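Local coordinates for protein botulinum neurotoxin type G (Clostridium botulinum, PDB 3MPP) that is the receptor-binding part of a neurotoxin, attaching the toxin to the surface of host nerve cells so that its protease chain can be delivered into the cytosol, at residues Leu283-Lys288 with Leu310-Ile315; Thr238-Phe243 with Trp420-Val425; Ser1-Ser6 with Asn202-Glu207; Asn49-Gln54 with Ser179-Phe184. The protein carries 4 engineered substitutions. All coordinates share one frame; numbering follows the deposited sequence.

How the contacts relate
The four contacts fall into two pairs, one in each half of the receptor-binding domain. Contacts 1 and 2 lie in the C-terminal half, with centres 10 Å apart. They share a sheet, because strands 239-244 and 285-289 are neighbours, and the bond from F285 N to Y240 O (2.8 Å) joins them. Contacts 3 and 4 lie in the N-terminal half, with centres 15 Å apart. They meet through side chains between two sheets, as where I203 CD1 packs on I182 CD1 at 3.6 Å. The centres of contacts 2 and 3 are 36 Å apart. The side chain of W420 in contact 2 is about 11 Å from that of W402, the inferred ganglioside-binding residue.

Contact 1: residues Leu283-Lys288 with Leu310-Ile315; sequences LRFIIK and LNIDNI
L283 meets I312 through its CD2 methyl, which reaches I312 CG2 at 4.0 Å. R284 is held at three points. Its backbone N donates to N314 OD1 (2.9 Å), approaching from above the plane of that amide. Its O accepts from D313 N. Its NE forms a salt bridge with D313 OD1 at 2.8 Å, and the bond is nearly straight (171°). The oxygen lies at the guanidinium edge and is met on its syn side, while the two charged planes stand 68° apart. The R284 chain leaves with CG anti to the backbone N and bends at chi3 (62°), which turns NE to the acid. The other oxygen, D313 OD2, accepts from Q239. From F285 onward the strands pair antiparallel, within the C-terminal subdomain, a beta-trefoil. The F285 ring lies beside I312, with CE1 3.7 Å from I312 CG1, on the buried side that also holds I287 and L310. I286 exchanges two backbone bonds with N311, and its CD1 lies 3.5 Å from D313 OD2. I287 CG1 packs on L310 CD2 at 3.8 Å. K288 CG passes N311 ND2 at 3.4 Å, while its NZ goes on to a salt bridge with D237. N311 OD1 accepts from R321 NE.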
# COMPACT_ATOMS: atom_id res chain seq x y z
N LEU A 283 -11.72 17.33 2.03
CA LEU A 283 -11.53 17.77 0.65
C LEU A 283 -11.30 16.58 -0.25
O LEU A 283 -10.52 15.70 0.07
CB LEU A 283 -10.32 18.70 0.55
CG LEU A 283 -10.46 19.95 1.43
CD1 LEU A 283 -9.15 20.71 1.53
CD2 LEU A 283 -11.55 20.82 0.87
N ARG A 284 -11.97 16.58 -1.39
CA ARG A 284 -11.73 15.56 -2.40
C ARG A 284 -10.97 16.20 -3.56
O ARG A 284 -11.45 17.14 -4.18
CB ARG A 284 -13.06 14.96 -2.85
CG ARG A 284 -12.90 13.71 -3.71
CD ARG A 284 -14.25 13.07 -3.92
NE ARG A 284 -15.17 13.95 -4.64
CZ ARG A 284 -16.45 13.68 -4.84
NH1 ARG A 284 -16.98 12.54 -4.39
NH2 ARG A 284 -17.22 14.54 -5.49
N PHE A 285 -9.76 15.71 -3.81
CA PHE A 285 -8.85 16.31 -4.78
C PHE A 285 -8.82 15.53 -6.07
O PHE A 285 -9.03 14.31 -6.08
CB PHE A 285 -7.42 16.30 -4.23
CG PHE A 285 -7.21 17.19 -3.03
CD1 PHE A 285 -6.76 18.50 -3.20
CD2 PHE A 285 -7.43 16.72 -1.75
CE1 PHE A 285 -6.56 19.33 -2.11
CE2 PHE A 285 -7.23 17.55 -0.63
CZ PHE A 285 -6.80 18.86 -0.83
N ILE A 286 -8.52 16.23 -7.16
CA ILE A 286 -8.17 15.58 -8.41
C ILE A 286 -6.85 16.18 -8.90
O ILE A 286 -6.74 17.38 -9.04
CB ILE A 286 -9.24 15.77 -9.48
CG1 ILE A 286 -10.53 15.07 -9.04
CG2 ILE A 286 -8.75 15.25 -10.84
CD1 ILE A 286 -11.72 15.37 -9.93
N ILE A 287 -5.87 15.33 -9.14
CA ILE A 287 -4.60 15.77 -9.70
C ILE A 287 -4.72 16.00 -11.20
O ILE A 287 -5.12 15.09 -11.95
CB ILE A 287 -3.47 14.76 -9.37
CG1 ILE A 287 -3.44 14.48 -7.85
CG2 ILE A 287 -2.13 15.29 -9.82
CD1 ILE A 287 -2.53 13.34 -7.50
N LYS A 288 -4.34 17.20 -11.65
CA LYS A 288 -4.38 17.56 -13.07
C LYS A 288 -2.97 17.83 -13.59
O LYS A 288 -2.13 18.38 -12.87
CB LYS A 288 -5.22 18.84 -13.29
CG LYS A 288 -6.64 18.80 -12.75
CD LYS A 288 -7.45 17.67 -13.38
CE LYS A 288 -7.68 17.92 -14.86
NZ LYS A 288 -8.65 16.95 -15.44
N LEU A 310 -3.80 20.91 -8.21
CA LEU A 310 -4.70 20.16 -7.35
C LEU A 310 -6.08 20.80 -7.42
O LEU A 310 -6.30 21.87 -6.86
CB LEU A 310 -4.17 20.13 -5.90
CG LEU A 310 -2.92 19.26 -5.63
CD1 LEU A 310 -2.43 19.36 -4.17
CD2 LEU A 310 -3.22 17.79 -5.97
N ASN A 311 -6.99 20.17 -8.17
CA ASN A 311 -8.40 20.58 -8.20
C ASN A 311 -9.10 20.01 -6.96
O ASN A 311 -8.67 19.00 -6.40
CB ASN A 311 -9.10 20.05 -9.46
CG ASN A 311 -8.86 20.92 -10.70
OD1 ASN A 311 -8.20 21.95 -10.65
ND2 ASN A 311 -9.42 20.50 -11.83
N ILE A 312 -10.18 20.66 -6.54
CA ILE A 312 -10.99 20.15 -5.44
C ILE A 312 -12.43 20.16 -5.94
O ILE A 312 -12.93 21.21 -6.35
CB ILE A 312 -10.90 21.04 -4.20
CG1 ILE A 312 -9.45 21.09 -3.70
CG2 ILE A 312 -11.90 20.57 -3.13
CD1 ILE A 312 -9.19 22.19 -2.64
N ASP A 313 -13.08 19.00 -5.94
CA ASP A 313 -14.37 18.91 -6.63
C ASP A 313 -15.55 18.68 -5.70
O ASP A 313 -16.64 18.38 -6.17
CB ASP A 313 -14.35 17.82 -7.72
CG ASP A 313 -14.38 16.41 -7.14
OD1 ASP A 313 -14.22 16.27 -5.91
OD2 ASP A 313 -14.56 15.44 -7.91
N ASN A 314 -15.36 18.81 -4.39
CA ASN A 314 -16.47 18.64 -3.47
C ASN A 314 -16.76 19.84 -2.56
O ASN A 314 -17.35 19.71 -1.50
CB ASN A 314 -16.32 17.35 -2.64
CG ASN A 314 -15.22 17.44 -1.59
OD1 ASN A 314 -14.28 18.22 -1.73
ND2 ASN A 314 -15.33 16.63 -0.55
N ILE A 315 -16.34 21.02 -2.99
CA ILE A 315 -16.66 22.24 -2.24
C ILE A 315 -17.97 22.86 -2.71
O ILE A 315 -18.74 23.41 -1.91
CB ILE A 315 -15.55 23.29 -2.36
CG1 ILE A 315 -14.37 22.90 -1.47
CG2 ILE A 315 -16.08 24.67 -1.95
CD1 ILE A 315 -13.11 23.70 -1.77

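Contact 2: residues Thr238-Phe243 with Trp420-Val425; sequences TQYYLF and WQFIPV
Y241 and I423 exchange two backbone hydrogen bonds, and F243 and Q421 exchange two more. They join strands 239-243 and 420-423 in antiparallel register. L242 and F422 form the non-hydrogen-bonded pair between them. Beyond the paired residues a water takes over. It donates to Q239 O and accepts from V425 N.

The aromatic contacts lie mostly on the side of Y240, L242 and F422. F422 CB sits over one face of the Y240 ring, 3.8 Å from the centroid, in a CH-pi contact. T238 CG2 covers the opposite face, so the phenol is held between two aliphatic groups. P424 N comes to the edge of the same ring. The phenol oxygen of Y240 is bonded to R235 N. L242 CD1 makes a second CH-pi contact, over one face of F422 and 4.2 Å from its centroid.

Among the apolar contacts, L242 CG presses against W420 CE3 at 3.4 Å. L242 has CG anti to the backbone N (chi1 -164°), which carries the branch to the indole. W420 NE1 is bonded to F377 O. On the other side of the sheet F243 CB touches I423 CD1 at 3.8 Å. The F243 ring and the Q421 amide run side by side with planes 67° apart, and Q421 NE2 bonds N362.

These are the first and last strands of the C-terminal subdomain. Their pairing joins its two ends, as in the closed barrel of a beta-trefoil.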
# COMPACT_ATOMS: atom_id res chain seq x y z
N THR A 238 -8.23 11.42 -10.95
CA THR A 238 -8.80 10.44 -10.03
C THR A 238 -9.11 11.11 -8.69
O THR A 238 -8.27 11.84 -8.14
CB THR A 238 -7.77 9.31 -9.79
OG1 THR A 238 -7.46 8.70 -11.04
CG2 THR A 238 -8.29 8.25 -8.77
N GLN A 239 -10.29 10.84 -8.14
CA GLN A 239 -10.65 11.44 -6.85
C GLN A 239 -9.88 10.84 -5.68
O GLN A 239 -9.84 9.62 -5.51
CB GLN A 239 -12.15 11.32 -6.60
CG GLN A 239 -12.99 12.10 -7.62
CD GLN A 239 -14.44 11.69 -7.55
OE1 GLN A 239 -14.74 10.51 -7.44
NE2 GLN A 239 -15.34 12.66 -7.58
N TYR A 240 -9.30 11.72 -4.86
CA TYR A 240 -8.48 11.32 -3.73
C TYR A 240 -8.82 12.15 -2.49
O TYR A 240 -8.89 13.38 -2.57
CB TYR A 240 -7.01 11.60 -4.01
CG TYR A 240 -6.35 10.69 -5.02
CD1 TYR A 240 -6.36 9.31 -4.87
CD2 TYR A 240 -5.66 11.23 -6.11
CE1 TYR A 240 -5.72 8.47 -5.80
CE2 TYR A 240 -5.02 10.41 -7.04
CZ TYR A 240 -5.05 9.03 -6.87
OH TYR A 240 -4.41 8.22 -7.80
N TYR A 241 -8.99 11.47 -1.36
CA TYR A 241 -8.96 12.12 -0.06
C TYR A 241 -7.50 12.22 0.39
O TYR A 241 -6.62 11.56 -0.17
CB TYR A 241 -9.84 11.34 0.94
CG TYR A 241 -11.28 11.30 0.47
CD1 TYR A 241 -12.12 12.39 0.67
CD2 TYR A 241 -11.78 10.20 -0.22
CE1 TYR A 241 -13.44 12.39 0.22
CE2 TYR A 241 -13.10 10.18 -0.68
CZ TYR A 241 -13.92 11.28 -0.45
OH TYR A 241 -15.21 11.27 -0.89
N LEU A 242 -7.24 13.04 1.39
CA LEU A 242 -5.87 13.39 1.71
C LEU A 242 -5.51 12.90 3.10
O LEU A 242 -6.28 13.01 4.05
CB LEU A 242 -5.68 14.91 1.59
CG LEU A 242 -4.27 15.52 1.52
CD1 LEU A 242 -3.41 14.90 0.39
CD2 LEU A 242 -4.34 17.04 1.37
N PHE A 243 -4.33 12.29 3.19
CA PHE A 243 -3.84 11.78 4.46
C PHE A 243 -2.49 12.43 4.78
O PHE A 243 -1.63 12.52 3.91
CB PHE A 243 -3.72 10.25 4.39
CG PHE A 243 -3.02 9.63 5.56
CD1 PHE A 243 -3.72 9.27 6.70
CD2 PHE A 243 -1.66 9.35 5.50
CE1 PHE A 243 -3.07 8.68 7.78
CE2 PHE A 243 -1.00 8.76 6.60
CZ PHE A 243 -1.70 8.42 7.72
N TRP A 420 2.45 13.37 2.71
CA TRP A 420 1.05 13.13 2.40
C TRP A 420 0.84 11.82 1.67
O TRP A 420 1.76 11.32 1.00
CB TRP A 420 0.54 14.26 1.49
CG TRP A 420 0.68 15.66 2.08
CD1 TRP A 420 1.73 16.54 1.89
CD2 TRP A 420 -0.26 16.34 2.93
NE1 TRP A 420 1.48 17.72 2.59
CE2 TRP A 420 0.27 17.63 3.22
CE3 TRP A 420 -1.50 15.99 3.48
CZ2 TRP A 420 -0.39 18.56 4.03
CZ3 TRP A 420 -2.17 16.92 4.28
CH2 TRP A 420 -1.60 18.18 4.56
N GLN A 421 -0.36 11.27 1.80
CA GLN A 421 -0.79 10.18 0.93
C GLN A 421 -2.17 10.49 0.36
O GLN A 421 -2.99 11.15 1.01
CB GLN A 421 -0.81 8.85 1.69
CG GLN A 421 0.57 8.44 2.23
CD GLN A 421 0.54 7.11 2.94
OE1 GLN A 421 -0.18 6.20 2.53
NE2 GLN A 421 1.33 6.98 4.00
N PHE A 422 -2.41 10.01 -0.85
CA PHE A 422 -3.68 10.21 -1.52
C PHE A 422 -4.53 8.94 -1.44
O PHE A 422 -4.06 7.84 -1.78
CB PHE A 422 -3.42 10.60 -2.98
CG PHE A 422 -2.81 12.00 -3.15
CD1 PHE A 422 -3.63 13.12 -3.27
CD2 PHE A 422 -1.44 12.17 -3.18
CE1 PHE A 422 -3.08 14.40 -3.43
CE2 PHE A 422 -0.87 13.46 -3.35
CZ PHE A 422 -1.70 14.57 -3.47
N ILE A 423 -5.77 9.08 -1.01
CA ILE A 423 -6.65 7.93 -0.77
C ILE A 423 -7.83 7.90 -1.75
O ILE A 423 -8.76 8.69 -1.63
CB ILE A 423 -7.23 7.94 0.67
CG1 ILE A 423 -6.14 8.24 1.70
CG2 ILE A 423 -7.90 6.61 0.99
CD1 ILE A 423 -6.66 8.17 3.17
N PRO A 424 -7.79 7.00 -2.74
CA PRO A 424 -8.98 6.78 -3.57
C PRO A 424 -9.95 5.82 -2.89
O PRO A 424 -9.52 4.96 -2.11
CB PRO A 424 -8.43 6.09 -4.82
CG PRO A 424 -7.11 5.44 -4.36
CD PRO A 424 -6.70 6.05 -3.04
N VAL A 425 -11.24 5.95 -3.19
CA VAL A 425 -12.23 4.99 -2.74
C VAL A 425 -11.91 3.64 -3.37
O VAL A 425 -11.77 3.55 -4.58
CB VAL A 425 -13.67 5.38 -3.16
CG1 VAL A 425 -14.65 4.31 -2.69
CG2 VAL A 425 -14.04 6.75 -2.60
O HOH W 1 -11.81 7.79 -5.43

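Contact 3: residues Ser1-Ser6 with Asn202-Glu207; sequences SNAILS and NIFGRE
I4 and L5 both face I203, which makes a classic beta bulge in the antiparallel pairing of these segments. I203 N gives a sound bond to L5 O (2.7 Å, 168°). I203 O receives weak bonds from both I4 N and L5 N, the first strongly bent and the second long. The chain turns a corner at I4.

The I203 side chain is shared by the two bulge residues. Its CG2 meets I4 CB at 3.9 Å. Its CG1 meets L5 CB at 3.8 Å. With CG anti to the backbone N (chi1 166°), L5 also brings CD2 against I203 CG1, and its chain crosses that of I203 at a slant. I4 reaches the other way along the partner chain, where its CD1 lies on G205 CA at 3.3 Å, tighter than usual packing. G205 N is buried there without a polar partner in the model. A3 CB approaches F204 CE1 at 3.8 Å.

S18 OG is hydrogen-bonded to the carbonyls of A3 and I4, at the corner. Strand 67-74 pairs with strand 195-204 through N70 and S68. F204 touches R216 of helix 210-220, while L5 and I203 both pack on I182 of strand 181-187.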
# COMPACT_ATOMS: atom_id res chain seq x y z
N SER A 1 19.82 -16.29 -3.93
CA SER A 1 20.56 -16.33 -5.19
C SER A 1 19.68 -15.91 -6.36
O SER A 1 19.26 -14.75 -6.46
CB SER A 1 21.12 -17.73 -5.43
OG SER A 1 21.92 -17.77 -6.60
N ASN A 2 19.39 -16.86 -7.25
CA ASN A 2 18.60 -16.59 -8.44
C ASN A 2 17.21 -17.23 -8.33
O ASN A 2 17.07 -18.36 -7.88
CB ASN A 2 19.32 -17.11 -9.68
CG ASN A 2 18.78 -16.53 -10.96
OD1 ASN A 2 17.92 -15.64 -10.94
ND2 ASN A 2 19.27 -17.02 -12.09
N ALA A 3 16.19 -16.49 -8.76
CA ALA A 3 14.82 -16.97 -8.67
C ALA A 3 14.60 -18.28 -9.42
O ALA A 3 14.85 -18.36 -10.62
CB ALA A 3 13.85 -15.91 -9.17
N ILE A 4 14.15 -19.30 -8.70
CA ILE A 4 13.70 -20.56 -9.28
C ILE A 4 12.47 -20.35 -10.15
O ILE A 4 12.27 -21.04 -11.16
CB ILE A 4 13.31 -21.57 -8.19
CG1 ILE A 4 14.55 -22.17 -7.53
CG2 ILE A 4 12.43 -22.67 -8.76
CD1 ILE A 4 14.20 -23.22 -6.50
N LEU A 5 11.63 -19.40 -9.75
CA LEU A 5 10.37 -19.14 -10.43
C LEU A 5 9.95 -17.71 -10.13
O LEU A 5 10.08 -17.25 -9.00
CB LEU A 5 9.30 -20.12 -9.94
CG LEU A 5 7.83 -19.83 -10.28
CD1 LEU A 5 7.56 -19.99 -11.77
CD2 LEU A 5 6.89 -20.72 -9.49
N SER A 6 9.48 -17.00 -11.15
CA SER A 6 8.98 -15.64 -10.96
C SER A 6 7.81 -15.39 -11.90
O SER A 6 7.93 -15.53 -13.11
CB SER A 6 10.09 -14.61 -11.21
OG SER A 6 10.42 -14.53 -12.59
N ASN A 202 7.75 -14.76 -6.33
CA ASN A 202 9.08 -15.30 -6.62
C ASN A 202 9.42 -16.46 -5.71
O ASN A 202 9.12 -16.42 -4.52
CB ASN A 202 10.15 -14.23 -6.41
CG ASN A 202 10.11 -13.14 -7.45
OD1 ASN A 202 9.58 -12.05 -7.20
ND2 ASN A 202 10.68 -13.41 -8.62
N ILE A 203 10.07 -17.47 -6.28
CA ILE A 203 10.63 -18.57 -5.51
C ILE A 203 12.15 -18.52 -5.62
O ILE A 203 12.68 -18.32 -6.71
CB ILE A 203 10.22 -19.92 -6.10
CG1 ILE A 203 8.70 -20.01 -6.23
CG2 ILE A 203 10.76 -21.06 -5.24
CD1 ILE A 203 8.03 -20.59 -5.02
N PHE A 204 12.84 -18.73 -4.50
CA PHE A 204 14.30 -18.83 -4.51
C PHE A 204 14.78 -20.18 -3.98
O PHE A 204 14.20 -20.73 -3.05
CB PHE A 204 14.94 -17.69 -3.72
CG PHE A 204 14.68 -16.34 -4.31
CD1 PHE A 204 15.51 -15.83 -5.30
CD2 PHE A 204 13.61 -15.57 -3.89
CE1 PHE A 204 15.28 -14.59 -5.85
CE2 PHE A 204 13.37 -14.32 -4.43
CZ PHE A 204 14.21 -13.83 -5.42
N GLY A 205 15.84 -20.70 -4.58
CA GLY A 205 16.34 -22.02 -4.24
C GLY A 205 17.27 -22.02 -3.05
O GLY A 205 17.95 -23.02 -2.78
N ARG A 206 17.32 -20.91 -2.33
CA ARG A 206 18.18 -20.79 -1.16
C ARG A 206 17.52 -19.92 -0.10
O ARG A 206 16.57 -19.20 -0.39
CB ARG A 206 19.53 -20.21 -1.56
CG ARG A 206 20.32 -21.12 -2.50
CD ARG A 206 21.39 -20.37 -3.26
NE ARG A 206 21.86 -21.13 -4.42
CZ ARG A 206 21.21 -21.18 -5.58
NH1 ARG A 206 20.07 -20.52 -5.74
NH2 ARG A 206 21.70 -21.90 -6.58
N GLU A 207 18.02 -20.01 1.13
CA GLU A 207 17.56 -19.13 2.19
C GLU A 207 18.22 -17.76 2.05
O GLU A 207 19.42 -17.62 2.29
CB GLU A 207 17.89 -19.73 3.57
CG GLU A 207 17.60 -18.79 4.73
CD GLU A 207 18.31 -19.19 6.01
OE1 GLU A 207 19.11 -20.14 5.97
OE2 GLU A 207 18.06 -18.55 7.06

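Contact 4: residues Asn49-Gln54 with Ser179-Phe184; sequences NITAHQ and SNDIDF
N180 O accepts a hydrogen bond from Q54 N (3.0 Å), where the pairing of the two segments begins. Just before it, S179 OG accepts from D181 N in an ST turn, which leads the chain into strand 181-184.

D181 stands beside H53. Its OD1 is 2.9 Å from H53 ND1, but the angle is too poor for a hydrogen bond. The carboxylate and imidazole planes are almost perpendicular (88°). T51 CG2 lies 3.2 Å above one face of the same imidazole, toward its rim, and also packs on D181 CG at 3.8 Å.

I182 and A52 form a hydrogen-bonded pair. A52 N donates to I182 O, and I182 N donates in return to A52 O, in the carbonyl plane and on a lone pair. Their side chains point to the buried side of the sheet.

D183 accepts from T51. OG1 donates to D183 OD1 at 2.9 Å, coming from above the carboxylate plane. T51 puts OG1 beside its backbone N (chi1 -65°), and the two side chains run side by side.

F184 pairs with I50 through two further backbone bonds, of which F184 N to I50 O is the shorter at 2.7 Å. The same I50 O lies in the ring plane at the F184 edge, 3.5 Å from CD2. F201 meets this ring edge-to-face.

The buried side packs on L5, L7, F40 and L42 of a second sheet. Such face-to-face antiparallel sheets are typical of the lectin-like beta sandwich of the N-terminal subdomain, which belongs to the concanavalin clan.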
# COMPACT_ATOMS: atom_id res chain seq x y z
N ASN A 49 -8.23 -19.52 -10.36
CA ASN A 49 -7.03 -20.24 -9.95
C ASN A 49 -5.90 -20.09 -10.96
O ASN A 49 -6.13 -19.82 -12.14
CB ASN A 49 -7.34 -21.71 -9.74
CG ASN A 49 -7.53 -22.45 -11.05
OD1 ASN A 49 -8.59 -22.36 -11.68
ND2 ASN A 49 -6.50 -23.17 -11.48
N ILE A 50 -4.68 -20.27 -10.47
CA ILE A 50 -3.50 -20.32 -11.31
C ILE A 50 -2.68 -21.49 -10.82
O ILE A 50 -2.48 -21.65 -9.61
CB ILE A 50 -2.63 -19.07 -11.16
CG1 ILE A 50 -3.39 -17.82 -11.59
CG2 ILE A 50 -1.31 -19.21 -11.95
CD1 ILE A 50 -2.65 -16.53 -11.31
N THR A 51 -2.21 -22.31 -11.75
CA THR A 51 -1.27 -23.36 -11.41
C THR A 51 0.05 -23.08 -12.13
O THR A 51 0.08 -22.87 -13.34
CB THR A 51 -1.80 -24.76 -11.79
OG1 THR A 51 -2.96 -25.07 -11.01
CG2 THR A 51 -0.74 -25.82 -11.52
N ALA A 52 1.13 -23.05 -11.37
CA ALA A 52 2.46 -23.00 -11.97
C ALA A 52 2.96 -24.43 -12.09
O ALA A 52 3.20 -25.10 -11.09
CB ALA A 52 3.41 -22.17 -11.12
N HIS A 53 3.07 -24.91 -13.33
CA HIS A 53 3.59 -26.25 -13.59
C HIS A 53 5.09 -26.16 -13.85
O HIS A 53 5.52 -25.61 -14.87
CB HIS A 53 2.89 -26.90 -14.78
CG HIS A 53 1.46 -27.25 -14.54
ND1 HIS A 53 1.06 -28.47 -14.03
CD2 HIS A 53 0.32 -26.55 -14.75
CE1 HIS A 53 -0.26 -28.50 -13.94
NE2 HIS A 53 -0.73 -27.34 -14.37
N GLN A 54 5.88 -26.68 -12.92
CA GLN A 54 7.33 -26.54 -12.96
C GLN A 54 8.02 -27.84 -13.33
O GLN A 54 8.32 -28.66 -12.46
CB GLN A 54 7.83 -26.03 -11.60
CG GLN A 54 9.33 -25.83 -11.51
CD GLN A 54 9.73 -25.16 -10.20
OE1 GLN A 54 10.91 -25.13 -9.85
NE2 GLN A 54 8.75 -24.64 -9.48
N SER A 179 6.42 -30.58 -4.39
CA SER A 179 5.51 -30.75 -5.51
C SER A 179 5.96 -29.97 -6.75
O SER A 179 6.62 -28.93 -6.64
CB SER A 179 4.09 -30.35 -5.11
OG SER A 179 3.17 -30.60 -6.16
N ASN A 180 5.60 -30.48 -7.92
CA ASN A 180 5.88 -29.80 -9.18
C ASN A 180 4.91 -28.66 -9.45
O ASN A 180 5.17 -27.78 -10.27
CB ASN A 180 5.83 -30.80 -10.35
CG ASN A 180 6.92 -31.84 -10.27
OD1 ASN A 180 8.08 -31.53 -10.01
ND2 ASN A 180 6.55 -33.10 -10.50
N ASP A 181 3.77 -28.69 -8.76
CA ASP A 181 2.75 -27.66 -8.96
C ASP A 181 2.66 -26.69 -7.80
O ASP A 181 2.71 -27.09 -6.63
CB ASP A 181 1.38 -28.30 -9.18
CG ASP A 181 1.25 -28.93 -10.55
OD1 ASP A 181 2.14 -28.70 -11.40
OD2 ASP A 181 0.26 -29.66 -10.77
N ILE A 182 2.52 -25.41 -8.12
CA ILE A 182 2.13 -24.42 -7.13
C ILE A 182 0.75 -23.91 -7.50
O ILE A 182 0.56 -23.37 -8.59
CB ILE A 182 3.13 -23.25 -7.05
CG1 ILE A 182 4.51 -23.78 -6.62
CG2 ILE A 182 2.60 -22.17 -6.09
CD1 ILE A 182 5.60 -22.74 -6.65
N ASP A 183 -0.21 -24.11 -6.60
CA ASP A 183 -1.58 -23.67 -6.85
C ASP A 183 -1.88 -22.36 -6.14
O ASP A 183 -1.75 -22.26 -4.92
CB ASP A 183 -2.58 -24.71 -6.38
CG ASP A 183 -2.68 -25.90 -7.32
OD1 ASP A 183 -1.99 -25.90 -8.37
OD2 ASP A 183 -3.45 -26.83 -7.00
N PHE A 184 -2.31 -21.38 -6.92
CA PHE A 184 -2.80 -20.11 -6.38
C PHE A 184 -4.31 -20.17 -6.44
O PHE A 184 -4.90 -20.20 -7.54
CB PHE A 184 -2.26 -18.95 -7.21
CG PHE A 184 -0.76 -18.86 -7.20
CD1 PHE A 184 -0.12 -17.91 -6.42
CD2 PHE A 184 0.00 -19.73 -7.96
CE1 PHE A 184 1.26 -17.82 -6.41
CE2 PHE A 184 1.39 -19.64 -7.96
CZ PHE A 184 2.02 -18.69 -7.18